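Local coordinates for ferritin light chain (Trichoplusia ni, PDB 1Z6O), which stores iron as a mineral core inside a secreted shell of twelve light and twelve heavy chains, its own chain probably helping the core to nucleate, at residues T67-L79 and A200-V212. Sequence-based numbering, arbitrary orientation.
Sequences TNRAGFSKLFKKL and ALYVFDEYLQKTV
With CG anti to the backbone N (chi1 -179°), D205 holds its carboxylate out to the first turn of helix 70-96, while F72, its CG anti to the carbonyl carbon, brings CD1 at the ring's edge against OD2 of D205, ring and carboxylate nearly coplanar. The result exemplifies a buried acid receiving the N-H groups of the second and third residues of a helix. OD2 of D205 is met almost along its C-O bond by N of F72 at 3.0 Å, and OD1, on its syn side but with the donor tilted out of the carboxylate plane, accepts a fairly straight bond (162°) from N of G71. NE2 of Q209 approaches OD1 from the same face, 2.8 Å away; together with the two backbone bonds it probably holds the carboxylate's rotation, and the helix start probably favours the charged form. An asparagine here would probably leave one of the two G71 and F72 N-H groups without its acceptor.

G71, with no CB between the helices, lets their axes close to 7.3 Å at 42°, and its CA makes a CA-H...O contact with O of D205. CD1 of L208 sits over the centre of the F72 ring, a CH-pi contact 3.9 Å from the centroid. Toward the chain end the extended K74 and K78 slide past V212; NZ of K74 donates a hydrogen bond to O of Q209 from outside the carbonyl plane, and NZ of K78 forms a salt bridge to OXT of V212 at 2.9 Å.

R69, its guanidinium face against CB of L201, forms a salt bridge through NE to E122 of helix 122-148. The contact thus packs the short C-terminal helix 197-211 of the ferritin fold across one end of the four-helix bundle, where L208 and F204 also touch helix 157-190.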
ATOM      1  N   THR A  67     -21.032  -6.435  49.103  1.00 20.42           N
ATOM      2  CA  THR A  67     -20.239  -5.212  48.954  1.00 20.70           C
ATOM      3  C   THR A  67     -20.255  -4.814  47.493  1.00 20.75           C
ATOM      4  O   THR A  67     -20.595  -3.678  47.151  1.00 21.47           O
ATOM      5  CB  THR A  67     -18.800  -5.441  49.428  1.00 24.96           C
ATOM      6  OG1 THR A  67     -18.256  -6.593  48.761  1.00 27.88           O
ATOM      7  CG2 THR A  67     -18.796  -5.682  50.940  1.00 21.83           C
ATOM      8  N   ASN A  68     -19.872  -5.759  46.637  1.00 18.44           N
ATOM      9  CA  ASN A  68     -19.892  -5.581  45.194  1.00 19.65           C
ATOM     10  C   ASN A  68     -19.353  -4.223  44.731  1.00 24.12           C
ATOM     11  O   ASN A  68     -20.034  -3.494  44.007  1.00 20.87           O
ATOM     12  CB  ASN A  68     -21.343  -5.779  44.695  1.00 18.67           C
ATOM     13  CG  ASN A  68     -21.422  -6.087  43.209  1.00 22.71           C
ATOM     14  OD1 ASN A  68     -20.814  -7.041  42.731  1.00 24.77           O
ATOM     15  ND2 ASN A  68     -22.184  -5.285  42.472  1.00 20.18           N
ATOM     16  N   ARG A  69     -18.133  -3.890  45.153  1.00 19.47           N
ATOM     17  CA  ARG A  69     -17.493  -2.629  44.757  1.00 20.02           C
ATOM     18  C   ARG A  69     -16.347  -2.979  43.813  1.00 20.91           C
ATOM     19  O   ARG A  69     -15.207  -3.157  44.256  1.00 18.83           O
ATOM     20  CB  ARG A  69     -16.924  -1.914  45.981  1.00 19.12           C
ATOM     21  CG  ARG A  69     -17.937  -1.558  47.062  1.00 21.27           C
ATOM     22  CD  ARG A  69     -18.902  -0.459  46.606  1.00 23.72           C
ATOM     23  NE  ARG A  69     -19.626   0.108  47.743  1.00 27.85           N
ATOM     24  CZ  ARG A  69     -20.726   0.855  47.635  1.00 28.48           C
ATOM     25  NH1 ARG A  69     -21.228   1.131  46.441  1.00 28.04           N
ATOM     26  NH2 ARG A  69     -21.345   1.293  48.724  1.00 27.54           N
ATOM     27  N   ALA A  70     -16.641  -3.078  42.520  1.00 18.05           N
ATOM     28  CA  ALA A  70     -15.621  -3.443  41.536  1.00 21.01           C
ATOM     29  C   ALA A  70     -14.426  -2.481  41.502  1.00 22.04           C
ATOM     30  O   ALA A  70     -13.299  -2.900  41.223  1.00 19.07           O
ATOM     31  CB  ALA A  70     -16.252  -3.553  40.148  1.00 23.24           C
ATOM     32  N   GLY A  71     -14.671  -1.204  41.783  1.00 19.46           N
ATOM     33  CA  GLY A  71     -13.599  -0.220  41.786  1.00 17.99           C
ATOM     34  C   GLY A  71     -12.664  -0.429  42.967  1.00 18.63           C
ATOM     35  O   GLY A  71     -11.442  -0.398  42.814  1.00 17.58           O
ATOM     36  N   PHE A  72     -13.225  -0.627  44.156  1.00 15.96           N
ATOM     37  CA  PHE A  72     -12.392  -0.870  45.333  1.00 18.08           C
ATOM     38  C   PHE A  72     -11.645  -2.190  45.165  1.00 20.17           C
ATOM     39  O   PHE A  72     -10.471  -2.312  45.525  1.00 18.70           O
ATOM     40  CB  PHE A  72     -13.242  -0.926  46.607  1.00 17.11           C
ATOM     41  CG  PHE A  72     -13.617   0.429  47.139  1.00 20.88           C
ATOM     42  CD1 PHE A  72     -14.634   1.173  46.539  1.00 20.31           C
ATOM     43  CD2 PHE A  72     -12.922   0.983  48.213  1.00 24.36           C
ATOM     44  CE1 PHE A  72     -14.955   2.449  46.996  1.00 22.53           C
ATOM     45  CE2 PHE A  72     -13.230   2.262  48.682  1.00 24.68           C
ATOM     46  CZ  PHE A  72     -14.250   3.000  48.072  1.00 21.05           C
ATOM     47  N   SER A  73     -12.323  -3.183  44.606  1.00 18.25           N
ATOM     48  CA  SER A  73     -11.692  -4.476  44.413  1.00 18.51           C
ATOM     49  C   SER A  73     -10.503  -4.359  43.450  1.00 21.11           C
ATOM     50  O   SER A  73      -9.433  -4.932  43.680  1.00 19.42           O
ATOM     51  CB  SER A  73     -12.741  -5.479  43.897  1.00 20.45           C
ATOM     52  OG  SER A  73     -12.194  -6.771  43.873  1.00 26.38           O
ATOM     53  N   LYS A  74     -10.683  -3.593  42.378  1.00 17.69           N
ATOM     54  CA  LYS A  74      -9.628  -3.386  41.388  1.00 19.53           C
ATOM     55  C   LYS A  74      -8.431  -2.651  42.012  1.00 19.47           C
ATOM     56  O   LYS A  74      -7.270  -2.942  41.694  1.00 18.00           O
ATOM     57  CB  LYS A  74     -10.182  -2.562  40.222  1.00 22.44           C
ATOM     58  CG  LYS A  74      -9.218  -2.360  39.070  1.00 31.75           C
ATOM     59  CD  LYS A  74      -9.881  -1.531  37.965  1.00 40.33           C
ATOM     60  CE  LYS A  74      -8.978  -1.409  36.748  1.00 55.03           C
ATOM     61  NZ  LYS A  74      -9.578  -0.532  35.704  1.00 68.02           N
ATOM     62  N   LEU A  75      -8.716  -1.692  42.888  1.00 16.37           N
ATOM     63  CA  LEU A  75      -7.661  -0.934  43.560  1.00 17.67           C
ATOM     64  C   LEU A  75      -6.788  -1.894  44.376  1.00 18.86           C
ATOM     65  O   LEU A  75      -5.554  -1.858  44.296  1.00 16.81           O
ATOM     66  CB  LEU A  75      -8.283   0.132  44.484  1.00 17.26           C
ATOM     67  CG  LEU A  75      -7.336   1.048  45.284  1.00 23.93           C
ATOM     68  CD1 LEU A  75      -8.082   2.302  45.749  1.00 25.43           C
ATOM     69  CD2 LEU A  75      -6.796   0.303  46.496  1.00 28.72           C
ATOM     70  N   PHE A  76      -7.425  -2.760  45.158  1.00 15.44           N
ATOM     71  CA  PHE A  76      -6.666  -3.703  45.975  1.00 15.76           C
ATOM     72  C   PHE A  76      -5.979  -4.790  45.172  1.00 16.69           C
ATOM     73  O   PHE A  76      -4.900  -5.246  45.537  1.00 17.05           O
ATOM     74  CB  PHE A  76      -7.558  -4.326  47.046  1.00 15.08           C
ATOM     75  CG  PHE A  76      -7.764  -3.429  48.225  1.00 18.58           C
ATOM     76  CD1 PHE A  76      -8.966  -2.747  48.405  1.00 17.89           C
ATOM     77  CD2 PHE A  76      -6.727  -3.227  49.138  1.00 17.39           C
ATOM     78  CE1 PHE A  76      -9.133  -1.867  49.485  1.00 20.95           C
ATOM     79  CE2 PHE A  76      -6.880  -2.355  50.221  1.00 20.24           C
ATOM     80  CZ  PHE A  76      -8.089  -1.672  50.392  1.00 21.01           C
ATOM     81  N   LYS A  77      -6.595  -5.205  44.073  1.00 14.91           N
ATOM     82  CA  LYS A  77      -5.988  -6.231  43.237  1.00 16.89           C
ATOM     83  C   LYS A  77      -4.692  -5.679  42.632  1.00 20.12           C
ATOM     84  O   LYS A  77      -3.679  -6.383  42.519  1.00 17.83           O
ATOM     85  CB  LYS A  77      -6.979  -6.640  42.144  1.00 20.39           C
ATOM     86  CG  LYS A  77      -6.418  -7.589  41.101  1.00 25.98           C
ATOM     87  CD  LYS A  77      -5.941  -8.884  41.709  1.00 40.58           C
ATOM     88  CE  LYS A  77      -5.532  -9.848  40.598  1.00 54.91           C
ATOM     89  NZ  LYS A  77      -4.745 -10.973  41.132  1.00 66.15           N
ATOM     90  N   LYS A  78      -4.715  -4.410  42.244  1.00 17.05           N
ATOM     91  CA  LYS A  78      -3.520  -3.788  41.679  1.00 19.53           C
ATOM     92  C   LYS A  78      -2.420  -3.688  42.750  1.00 17.74           C
ATOM     93  O   LYS A  78      -1.251  -3.965  42.472  1.00 18.04           O
ATOM     94  CB  LYS A  78      -3.856  -2.402  41.131  1.00 21.16           C
ATOM     95  CG  LYS A  78      -2.655  -1.679  40.541  1.00 34.64           C
ATOM     96  CD  LYS A  78      -3.068  -0.388  39.849  1.00 49.27           C
ATOM     97  CE  LYS A  78      -1.860   0.318  39.245  1.00 60.51           C
ATOM     98  NZ  LYS A  78      -2.239   1.588  38.561  1.00 71.86           N
ATOM     99  N   LEU A  79      -2.783  -3.280  43.962  1.00 16.18           N
ATOM    100  CA  LEU A  79      -1.807  -3.208  45.057  1.00 18.19           C
ATOM    101  C   LEU A  79      -1.223  -4.601  45.332  1.00 19.55           C
ATOM    102  O   LEU A  79      -0.029  -4.742  45.611  1.00 17.72           O
ATOM    103  CB  LEU A  79      -2.462  -2.688  46.342  1.00 16.50           C
ATOM    104  CG  LEU A  79      -2.859  -1.205  46.361  1.00 21.11           C
ATOM    105  CD1 LEU A  79      -3.472  -0.869  47.721  1.00 21.18           C
ATOM    106  CD2 LEU A  79      -1.628  -0.330  46.102  1.00 23.07           C
ATOM    107  N   ALA A 200     -22.867   8.664  46.847  1.00 16.19           N
ATOM    108  CA  ALA A 200     -21.467   9.051  46.663  1.00 17.80           C
ATOM    109  C   ALA A 200     -20.538   7.835  46.617  1.00 18.49           C
ATOM    110  O   ALA A 200     -19.597   7.808  45.815  1.00 18.91           O
ATOM    111  CB  ALA A 200     -21.023  10.021  47.780  1.00 16.65           C
ATOM    112  N   LEU A 201     -20.786   6.832  47.461  1.00 17.08           N
ATOM    113  CA  LEU A 201     -19.932   5.635  47.442  1.00 18.46           C
ATOM    114  C   LEU A 201     -20.066   4.920  46.103  1.00 19.29           C
ATOM    115  O   LEU A 201     -19.090   4.399  45.562  1.00 17.85           O
ATOM    116  CB  LEU A 201     -20.290   4.675  48.586  1.00 18.18           C
ATOM    117  CG  LEU A 201     -19.880   5.209  49.972  1.00 24.37           C
ATOM    118  CD1 LEU A 201     -20.364   4.273  51.073  1.00 25.08           C
ATOM    119  CD2 LEU A 201     -18.368   5.352  50.035  1.00 26.57           C
ATOM    120  N   TYR A 202     -21.279   4.898  45.563  1.00 16.74           N
ATOM    121  CA  TYR A 202     -21.510   4.265  44.266  1.00 17.09           C
ATOM    122  C   TYR A 202     -20.748   5.041  43.178  1.00 17.68           C
ATOM    123  O   TYR A 202     -20.023   4.462  42.359  1.00 18.24           O
ATOM    124  CB  TYR A 202     -23.014   4.262  43.967  1.00 17.66           C
ATOM    125  CG  TYR A 202     -23.369   3.855  42.554  1.00 21.06           C
ATOM    126  CD1 TYR A 202     -23.041   2.591  42.060  1.00 20.79           C
ATOM    127  CD2 TYR A 202     -24.064   4.727  41.719  1.00 27.57           C
ATOM    128  CE1 TYR A 202     -23.402   2.204  40.759  1.00 23.55           C
ATOM    129  CE2 TYR A 202     -24.432   4.348  40.425  1.00 33.97           C
ATOM    130  CZ  TYR A 202     -24.100   3.089  39.955  1.00 31.29           C
ATOM    131  OH  TYR A 202     -24.482   2.718  38.690  1.00 30.96           O
ATOM    132  N   VAL A 203     -20.910   6.357  43.169  1.00 16.22           N
ATOM    133  CA  VAL A 203     -20.227   7.192  42.180  1.00 17.46           C
ATOM    134  C   VAL A 203     -18.702   7.089  42.333  1.00 18.55           C
ATOM    135  O   VAL A 203     -17.960   7.014  41.346  1.00 17.44           O
ATOM    136  CB  VAL A 203     -20.678   8.672  42.328  1.00 19.53           C
ATOM    137  CG1 VAL A 203     -19.762   9.606  41.522  1.00 20.23           C
ATOM    138  CG2 VAL A 203     -22.137   8.805  41.826  1.00 18.93           C
ATOM    139  N   PHE A 204     -18.235   7.077  43.573  1.00 17.39           N
ATOM    140  CA  PHE A 204     -16.799   6.980  43.824  1.00 18.83           C
ATOM    141  C   PHE A 204     -16.261   5.633  43.332  1.00 19.78           C
ATOM    142  O   PHE A 204     -15.185   5.571  42.730  1.00 18.24           O
ATOM    143  CB  PHE A 204     -16.504   7.146  45.315  1.00 16.53           C
ATOM    144  CG  PHE A 204     -15.037   7.287  45.616  1.00 19.47           C
ATOM    145  CD1 PHE A 204     -14.380   8.493  45.376  1.00 20.23           C
ATOM    146  CD2 PHE A 204     -14.302   6.199  46.085  1.00 20.02           C
ATOM    147  CE1 PHE A 204     -13.000   8.617  45.594  1.00 22.77           C
ATOM    148  CE2 PHE A 204     -12.922   6.310  46.305  1.00 23.39           C
ATOM    149  CZ  PHE A 204     -12.274   7.519  46.059  1.00 20.33           C
ATOM    150  N   ASP A 205     -16.998   4.551  43.583  1.00 18.41           N
ATOM    151  CA  ASP A 205     -16.548   3.241  43.104  1.00 18.90           C
ATOM    152  C   ASP A 205     -16.469   3.214  41.575  1.00 20.53           C
ATOM    153  O   ASP A 205     -15.549   2.623  41.006  1.00 18.53           O
ATOM    154  CB  ASP A 205     -17.476   2.117  43.576  1.00 20.01           C
ATOM    155  CG  ASP A 205     -17.000   0.741  43.104  1.00 27.59           C
ATOM    156  OD1 ASP A 205     -17.490   0.240  42.067  1.00 27.99           O
ATOM    157  OD2 ASP A 205     -16.103   0.173  43.762  1.00 26.97           O
ATOM    158  N   GLU A 206     -17.429   3.854  40.903  1.00 18.38           N
ATOM    159  CA  GLU A 206     -17.414   3.898  39.438  1.00 19.63           C
ATOM    160  C   GLU A 206     -16.188   4.686  38.972  1.00 19.33           C
ATOM    161  O   GLU A 206     -15.548   4.345  37.973  1.00 21.93           O
ATOM    162  CB  GLU A 206     -18.698   4.558  38.914  1.00 20.04           C
ATOM    163  CG  GLU A 206     -19.961   3.711  39.140  1.00 24.23           C
ATOM    164  CD  GLU A 206     -19.971   2.441  38.289  1.00 35.23           C
ATOM    165  OE1 GLU A 206     -19.735   2.548  37.067  1.00 34.77           O
ATOM    166  OE2 GLU A 206     -20.221   1.342  38.833  1.00 32.72           O
ATOM    167  N   TYR A 207     -15.864   5.744  39.704  1.00 17.76           N
ATOM    168  CA  TYR A 207     -14.692   6.566  39.399  1.00 18.87           C
ATOM    169  C   TYR A 207     -13.413   5.714  39.535  1.00 22.69           C
ATOM    170  O   TYR A 207     -12.508   5.800  38.698  1.00 22.73           O
ATOM    171  CB  TYR A 207     -14.632   7.750  40.365  1.00 19.67           C
ATOM    172  CG  TYR A 207     -13.324   8.506  40.339  1.00 24.25           C
ATOM    173  CD1 TYR A 207     -12.982   9.306  39.249  1.00 27.06           C
ATOM    174  CD2 TYR A 207     -12.437   8.441  41.419  1.00 27.57           C
ATOM    175  CE1 TYR A 207     -11.791  10.030  39.229  1.00 29.33           C
ATOM    176  CE2 TYR A 207     -11.237   9.166  41.412  1.00 32.11           C
ATOM    177  CZ  TYR A 207     -10.929   9.957  40.312  1.00 34.06           C
ATOM    178  OH  TYR A 207      -9.765  10.690  40.292  1.00 43.75           O
ATOM    179  N   LEU A 208     -13.327   4.899  40.587  1.00 19.50           N
ATOM    180  CA  LEU A 208     -12.149   4.043  40.752  1.00 20.58           C
ATOM    181  C   LEU A 208     -12.029   3.055  39.593  1.00 24.19           C
ATOM    182  O   LEU A 208     -10.924   2.758  39.133  1.00 23.02           O
ATOM    183  CB  LEU A 208     -12.200   3.268  42.074  1.00 17.85           C
ATOM    184  CG  LEU A 208     -12.002   4.071  43.367  1.00 19.49           C
ATOM    185  CD1 LEU A 208     -11.988   3.106  44.559  1.00 18.56           C
ATOM    186  CD2 LEU A 208     -10.679   4.856  43.314  1.00 20.61           C
ATOM    187  N   GLN A 209     -13.156   2.539  39.113  1.00 20.63           N
ATOM    188  CA  GLN A 209     -13.102   1.596  37.999  1.00 25.38           C
ATOM    189  C   GLN A 209     -12.461   2.223  36.767  1.00 30.00           C
ATOM    190  O   GLN A 209     -11.800   1.542  35.988  1.00 29.77           O
ATOM    191  CB  GLN A 209     -14.504   1.106  37.636  1.00 24.20           C
ATOM    192  CG  GLN A 209     -15.111   0.195  38.682  1.00 23.60           C
ATOM    193  CD  GLN A 209     -16.516  -0.237  38.317  1.00 35.36           C
ATOM    194  OE1 GLN A 209     -16.757  -0.691  37.203  1.00 34.14           O
ATOM    195  NE2 GLN A 209     -17.448  -0.107  39.258  1.00 29.35           N
ATOM    196  N   LYS A 210     -12.656   3.524  36.593  1.00 26.49           N
ATOM    197  CA  LYS A 210     -12.105   4.227  35.441  1.00 32.04           C
ATOM    198  C   LYS A 210     -10.686   4.726  35.626  1.00 35.01           C
ATOM    199  O   LYS A 210      -9.980   4.950  34.652  1.00 35.89           O
ATOM    200  CB  LYS A 210     -12.947   5.461  35.100  1.00 33.35           C
ATOM    201  CG  LYS A 210     -14.360   5.198  34.656  1.00 40.51           C
ATOM    202  CD  LYS A 210     -14.999   6.508  34.198  1.00 50.05           C
ATOM    203  CE  LYS A 210     -16.422   6.290  33.725  1.00 54.73           C
ATOM    204  NZ  LYS A 210     -17.298   5.859  34.849  1.00 61.77           N
ATOM    205  N   THR A 211     -10.262   4.916  36.867  1.00 28.73           N
ATOM    206  CA  THR A 211      -8.949   5.490  37.090  1.00 32.72           C
ATOM    207  C   THR A 211      -7.872   4.631  37.722  1.00 38.84           C
ATOM    208  O   THR A 211      -6.694   4.962  37.616  1.00 40.15           O
ATOM    209  CB  THR A 211      -9.079   6.777  37.916  1.00 34.60           C
ATOM    210  OG1 THR A 211      -9.667   6.465  39.184  1.00 32.11           O
ATOM    211  CG2 THR A 211      -9.970   7.785  37.188  1.00 34.59           C
ATOM    212  N   VAL A 212      -8.243   3.548  38.393  1.00 35.36           N
ATOM    213  CA  VAL A 212      -7.214   2.715  38.996  1.00 42.53           C
ATOM    214  C   VAL A 212      -6.340   2.116  37.891  1.00 53.08           C
ATOM    215  O   VAL A 212      -6.904   1.720  36.844  1.00 55.79           O
ATOM    216  CB  VAL A 212      -7.825   1.579  39.839  1.00 40.82           C
ATOM    217  CG1 VAL A 212      -6.765   0.513  40.124  1.00 37.87           C
ATOM    218  CG2 VAL A 212      -8.364   2.148  41.155  1.00 32.11           C
ATOM    219  OXT VAL A 212      -5.103   2.045  38.089  1.00 57.19           O
TER
HETATM  220  O   HOH W   1     -19.274  -2.685  41.469  1.00 29.48           O